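Local coordinates for protein putative TRAP PERIPLASMIC SOLUTE BINDING PROTEIN (Haemophilus influenzae, PDB 4PBQ) that binds L-gulonate and probably delivers it in the periplasm to a TRAP-type membrane transporter, at residues 135-147 with 258-270. Numbering follows the deposited sequence.
With 2UF (L-gulonate), chain D.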
# COMPACT_ATOMS: atom_id res chain seq x y z
N GLY A 135 -10.98 6.84 14.59
CA GLY A 135 -11.04 5.60 15.35
C GLY A 135 -9.85 4.67 15.18
O GLY A 135 -9.90 3.51 15.58
N ILE A 136 -8.77 5.18 14.61
CA ILE A 136 -7.64 4.29 14.31
C ILE A 136 -6.36 4.86 14.89
O ILE A 136 -6.05 6.04 14.71
CB ILE A 136 -7.50 4.06 12.79
CG1 ILE A 136 -8.70 3.30 12.24
CG2 ILE A 136 -6.23 3.28 12.47
CD1 ILE A 136 -8.72 3.16 10.70
N LYS A 137 -5.60 3.99 15.58
CA LYS A 137 -4.26 4.32 16.01
C LYS A 137 -3.22 3.73 15.06
O LYS A 137 -3.16 2.51 14.84
CB LYS A 137 -4.02 3.80 17.43
CG LYS A 137 -2.58 3.86 17.89
CD LYS A 137 -2.13 5.30 18.17
CE LYS A 137 -0.67 5.26 18.64
NZ LYS A 137 -0.22 6.61 19.09
N LEU A 138 -2.40 4.59 14.47
CA LEU A 138 -1.34 4.12 13.58
C LEU A 138 -0.10 3.75 14.37
O LEU A 138 0.37 4.54 15.18
CB LEU A 138 -0.95 5.21 12.58
CG LEU A 138 0.08 4.75 11.53
CD1 LEU A 138 -0.39 3.66 10.63
CD2 LEU A 138 0.55 5.94 10.72
N LEU A 139 0.40 2.53 14.16
CA LEU A 139 1.60 2.06 14.85
C LEU A 139 2.86 2.07 13.98
O LEU A 139 3.96 2.22 14.52
CB LEU A 139 1.39 0.64 15.39
CG LEU A 139 0.31 0.51 16.47
CD1 LEU A 139 0.13 -0.96 16.87
CD2 LEU A 139 0.69 1.38 17.67
N ALA A 140 2.72 1.88 12.67
CA ALA A 140 3.89 1.85 11.79
C ALA A 140 3.53 2.07 10.33
O ALA A 140 2.51 1.60 9.85
CB ALA A 140 4.62 0.52 11.93
N TYR A 141 4.41 2.77 9.61
CA TYR A 141 4.40 2.79 8.16
C TYR A 141 5.39 1.76 7.62
O TYR A 141 6.62 1.91 7.78
CB TYR A 141 4.88 4.15 7.67
CG TYR A 141 3.91 5.30 7.84
CD1 TYR A 141 2.84 5.48 6.96
CD2 TYR A 141 4.12 6.23 8.84
CE1 TYR A 141 1.98 6.56 7.12
CE2 TYR A 141 3.28 7.33 8.99
CZ TYR A 141 2.23 7.49 8.12
OH TYR A 141 1.39 8.56 8.28
N GLY A 142 4.85 0.71 7.01
CA GLY A 142 5.64 -0.28 6.32
C GLY A 142 5.53 -0.12 4.82
O GLY A 142 4.85 0.77 4.31
N MSE A 143 6.16 -1.04 4.10
CA MSE A 143 6.27 -0.96 2.65
C MSE A 143 5.51 -2.09 1.94
O MSE A 143 5.66 -3.27 2.26
CB MSE A 143 7.76 -0.99 2.25
CG MSE A 143 8.03 -1.25 0.80
SE MSE A 143 9.92 -1.30 0.30
CE MSE A 143 9.81 -2.48 -1.20
N ASN A 144 4.66 -1.70 0.99
CA ASN A 144 4.21 -2.63 -0.02
C ASN A 144 5.00 -2.40 -1.31
O ASN A 144 5.44 -3.35 -1.95
CB ASN A 144 2.69 -2.53 -0.22
CG ASN A 144 1.93 -3.17 0.91
OD1 ASN A 144 2.41 -4.11 1.51
ND2 ASN A 144 0.74 -2.67 1.20
N GLY A 145 5.22 -1.13 -1.66
CA GLY A 145 6.20 -0.79 -2.67
C GLY A 145 5.68 0.07 -3.80
O GLY A 145 4.49 0.44 -3.84
N PHE A 146 6.60 0.41 -4.71
CA PHE A 146 6.17 1.08 -5.93
C PHE A 146 5.30 0.20 -6.77
O PHE A 146 5.54 -0.99 -6.92
CB PHE A 146 7.37 1.53 -6.72
CG PHE A 146 8.08 2.72 -6.13
CD1 PHE A 146 7.63 4.01 -6.39
CD2 PHE A 146 9.17 2.54 -5.31
CE1 PHE A 146 8.28 5.10 -5.84
CE2 PHE A 146 9.83 3.62 -4.74
CZ PHE A 146 9.40 4.90 -5.00
N ARG A 147 4.30 0.83 -7.39
CA ARG A 147 3.37 0.08 -8.21
C ARG A 147 3.82 0.02 -9.68
O ARG A 147 4.31 1.00 -10.24
CB ARG A 147 1.97 0.71 -8.09
CG ARG A 147 1.47 0.74 -6.66
CD ARG A 147 0.19 1.44 -6.51
NE ARG A 147 -1.00 0.67 -6.89
CZ ARG A 147 -1.70 -0.09 -6.06
NH1 ARG A 147 -1.34 -0.20 -4.79
NH2 ARG A 147 -2.77 -0.71 -6.50
N ALA A 258 6.20 -2.56 17.25
CA ALA A 258 5.87 -1.92 15.97
C ALA A 258 7.12 -1.34 15.35
O ALA A 258 7.31 -1.41 14.14
CB ALA A 258 4.82 -0.84 16.16
N LYS A 259 7.98 -0.75 16.17
CA LYS A 259 9.25 -0.17 15.69
C LYS A 259 10.17 -1.25 15.12
O LYS A 259 10.73 -1.07 14.02
CB LYS A 259 9.95 0.58 16.82
CG LYS A 259 11.32 1.17 16.44
CD LYS A 259 11.92 1.96 17.60
CE LYS A 259 13.22 2.65 17.20
NZ LYS A 259 14.22 1.69 16.66
N LEU A 260 10.31 -2.37 15.84
CA LEU A 260 11.07 -3.52 15.35
C LEU A 260 10.44 -4.09 14.08
O LEU A 260 11.14 -4.35 13.09
CB LEU A 260 11.14 -4.62 16.43
CG LEU A 260 12.02 -5.84 16.13
CD1 LEU A 260 13.49 -5.46 15.96
CD2 LEU A 260 11.88 -6.90 17.25
N TYR A 261 9.11 -4.27 14.08
CA TYR A 261 8.40 -4.69 12.87
C TYR A 261 8.77 -3.78 11.69
O TYR A 261 9.12 -4.26 10.60
CB TYR A 261 6.89 -4.68 13.09
CG TYR A 261 6.13 -4.72 11.77
CD1 TYR A 261 5.87 -5.93 11.15
CD2 TYR A 261 5.74 -3.56 11.13
CE1 TYR A 261 5.20 -5.99 9.95
CE2 TYR A 261 5.10 -3.61 9.91
CZ TYR A 261 4.83 -4.84 9.32
OH TYR A 261 4.19 -4.94 8.10
N GLN A 262 8.74 -2.47 11.92
CA GLN A 262 8.93 -1.51 10.83
C GLN A 262 10.34 -1.63 10.25
O GLN A 262 10.51 -1.68 9.03
CB GLN A 262 8.65 -0.08 11.30
CG GLN A 262 8.82 0.95 10.22
CD GLN A 262 8.30 2.30 10.62
OE1 GLN A 262 7.23 2.42 11.24
NE2 GLN A 262 9.04 3.33 10.27
N GLU A 263 11.35 -1.65 11.11
CA GLU A 263 12.73 -1.75 10.65
C GLU A 263 12.92 -3.04 9.87
O GLU A 263 13.51 -3.04 8.79
CB GLU A 263 13.71 -1.74 11.84
CG GLU A 263 15.13 -2.16 11.46
CD GLU A 263 15.98 -2.59 12.67
OE1 GLU A 263 15.55 -2.36 13.83
OE2 GLU A 263 17.06 -3.18 12.46
N LYS A 264 12.43 -4.14 10.42
CA LYS A 264 12.67 -5.45 9.81
C LYS A 264 11.86 -5.62 8.53
O LYS A 264 12.34 -6.28 7.57
CB LYS A 264 12.32 -6.57 10.80
CG LYS A 264 13.26 -6.59 12.01
CD LYS A 264 14.67 -7.01 11.61
CE LYS A 264 15.49 -7.37 12.83
NZ LYS A 264 16.87 -6.83 12.76
N GLU A 265 10.66 -5.05 8.49
CA GLU A 265 9.80 -5.19 7.33
C GLU A 265 10.34 -4.40 6.12
O GLU A 265 10.33 -4.90 5.02
CB GLU A 265 8.36 -4.77 7.59
CG GLU A 265 7.37 -5.26 6.50
CD GLU A 265 7.20 -4.31 5.33
OE1 GLU A 265 7.62 -3.15 5.46
OE2 GLU A 265 6.64 -4.73 4.27
N TRP A 266 10.81 -3.18 6.36
CA TRP A 266 11.45 -2.41 5.28
C TRP A 266 12.63 -3.18 4.71
O TRP A 266 12.73 -3.34 3.51
CB TRP A 266 11.89 -1.02 5.74
CG TRP A 266 10.76 -0.03 5.69
CD1 TRP A 266 9.91 0.30 6.71
CD2 TRP A 266 10.34 0.75 4.54
NE1 TRP A 266 8.97 1.22 6.27
CE2 TRP A 266 9.23 1.53 4.96
CE3 TRP A 266 10.80 0.88 3.21
CZ2 TRP A 266 8.56 2.40 4.09
CZ3 TRP A 266 10.13 1.74 2.36
CH2 TRP A 266 9.03 2.50 2.81
N GLU A 267 13.51 -3.65 5.59
CA GLU A 267 14.68 -4.42 5.17
C GLU A 267 14.29 -5.65 4.36
O GLU A 267 14.85 -5.91 3.28
CB GLU A 267 15.48 -4.81 6.42
CG GLU A 267 16.71 -5.65 6.16
CD GLU A 267 17.54 -5.90 7.41
OE1 GLU A 267 17.00 -6.46 8.40
OE2 GLU A 267 18.72 -5.52 7.41
N LEU A 268 13.36 -6.44 4.89
CA LEU A 268 12.93 -7.66 4.23
C LEU A 268 12.20 -7.37 2.91
O LEU A 268 12.37 -8.08 1.91
CB LEU A 268 12.03 -8.47 5.17
CG LEU A 268 11.61 -9.82 4.60
CD1 LEU A 268 12.82 -10.69 4.28
CD2 LEU A 268 10.69 -10.57 5.57
N ALA A 269 11.40 -6.31 2.90
CA ALA A 269 10.65 -5.96 1.72
C ALA A 269 11.58 -5.52 0.59
O ALA A 269 11.40 -5.92 -0.56
CB ALA A 269 9.61 -4.87 2.05
N ILE A 270 12.58 -4.69 0.90
CA ILE A 270 13.53 -4.27 -0.11
C ILE A 270 14.29 -5.48 -0.68
O ILE A 270 14.41 -5.62 -1.91
CB ILE A 270 14.46 -3.18 0.44
CG1 ILE A 270 13.64 -1.91 0.68
CG2 ILE A 270 15.63 -2.91 -0.52
CD1 ILE A 270 14.31 -0.91 1.59
O6A 2UF D . -6.18 -3.44 -3.90
C6 2UF D . -5.13 -2.86 -4.21
O6B 2UF D . -4.67 -2.76 -5.35
C5 2UF D . -4.31 -2.26 -3.05
O5 2UF D . -2.95 -2.25 -3.43
C4 2UF D . -4.77 -0.82 -2.74
O4 2UF D . -6.12 -0.84 -2.23
C3 2UF D . -3.81 -0.17 -1.72
O3 2UF D . -3.58 -1.02 -0.54
C2 2UF D . -4.34 1.19 -1.24
O2 2UF D . -3.23 1.81 -0.61
C1 2UF D . -4.77 2.11 -2.43
O1 2UF D . -5.08 3.40 -1.89
O HOH W 1 6.83 2.18 14.54
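M143, a selenomethionine, sets its CB 3.5 Å above the centroid of the W266 six-membered ring, close to the ring normal, in a CH-pi contact. With CG anti to the backbone N and the chain extended beyond it, SE reaches past the ring in an oblique Met-aromatic contact and packs on I270 CG1 and A269 CB. W266 NE1 donates at the ring edge, close to its plane, to Y141 O (2.9 Å). Above the rim of this ring, the E265 carboxylate turns back at chi2 (-88°) to meet the strand, OE1 accepting almost straight from M143 N (2.9 Å) on its syn side, though tilted out of the carboxylate plane. E265 OE2 lies 2.7 Å from M143 O, close enough to suggest a protonated acid. G142, lacking a side chain, leaves E265 OE1 room 3.6 Å from its CA. This end is tight and buried. Toward A258 the contact loosens: A258 CB meets L139 CB at 3.8 Å, Q262 OE1 takes only a weak bond from Y141 N, and a water bridges L139 O to Q262 OE1, weakly at the glutamine, whose NE2 is hydrogen-bonded to E120. Farther along the strand, R147 binds O5 and O6B of L-gulonate and forms a salt bridge with E206. A long helix nearly parallel to a strand that carries the ligand arginine is consistent with the TRAP solute-binding protein fold.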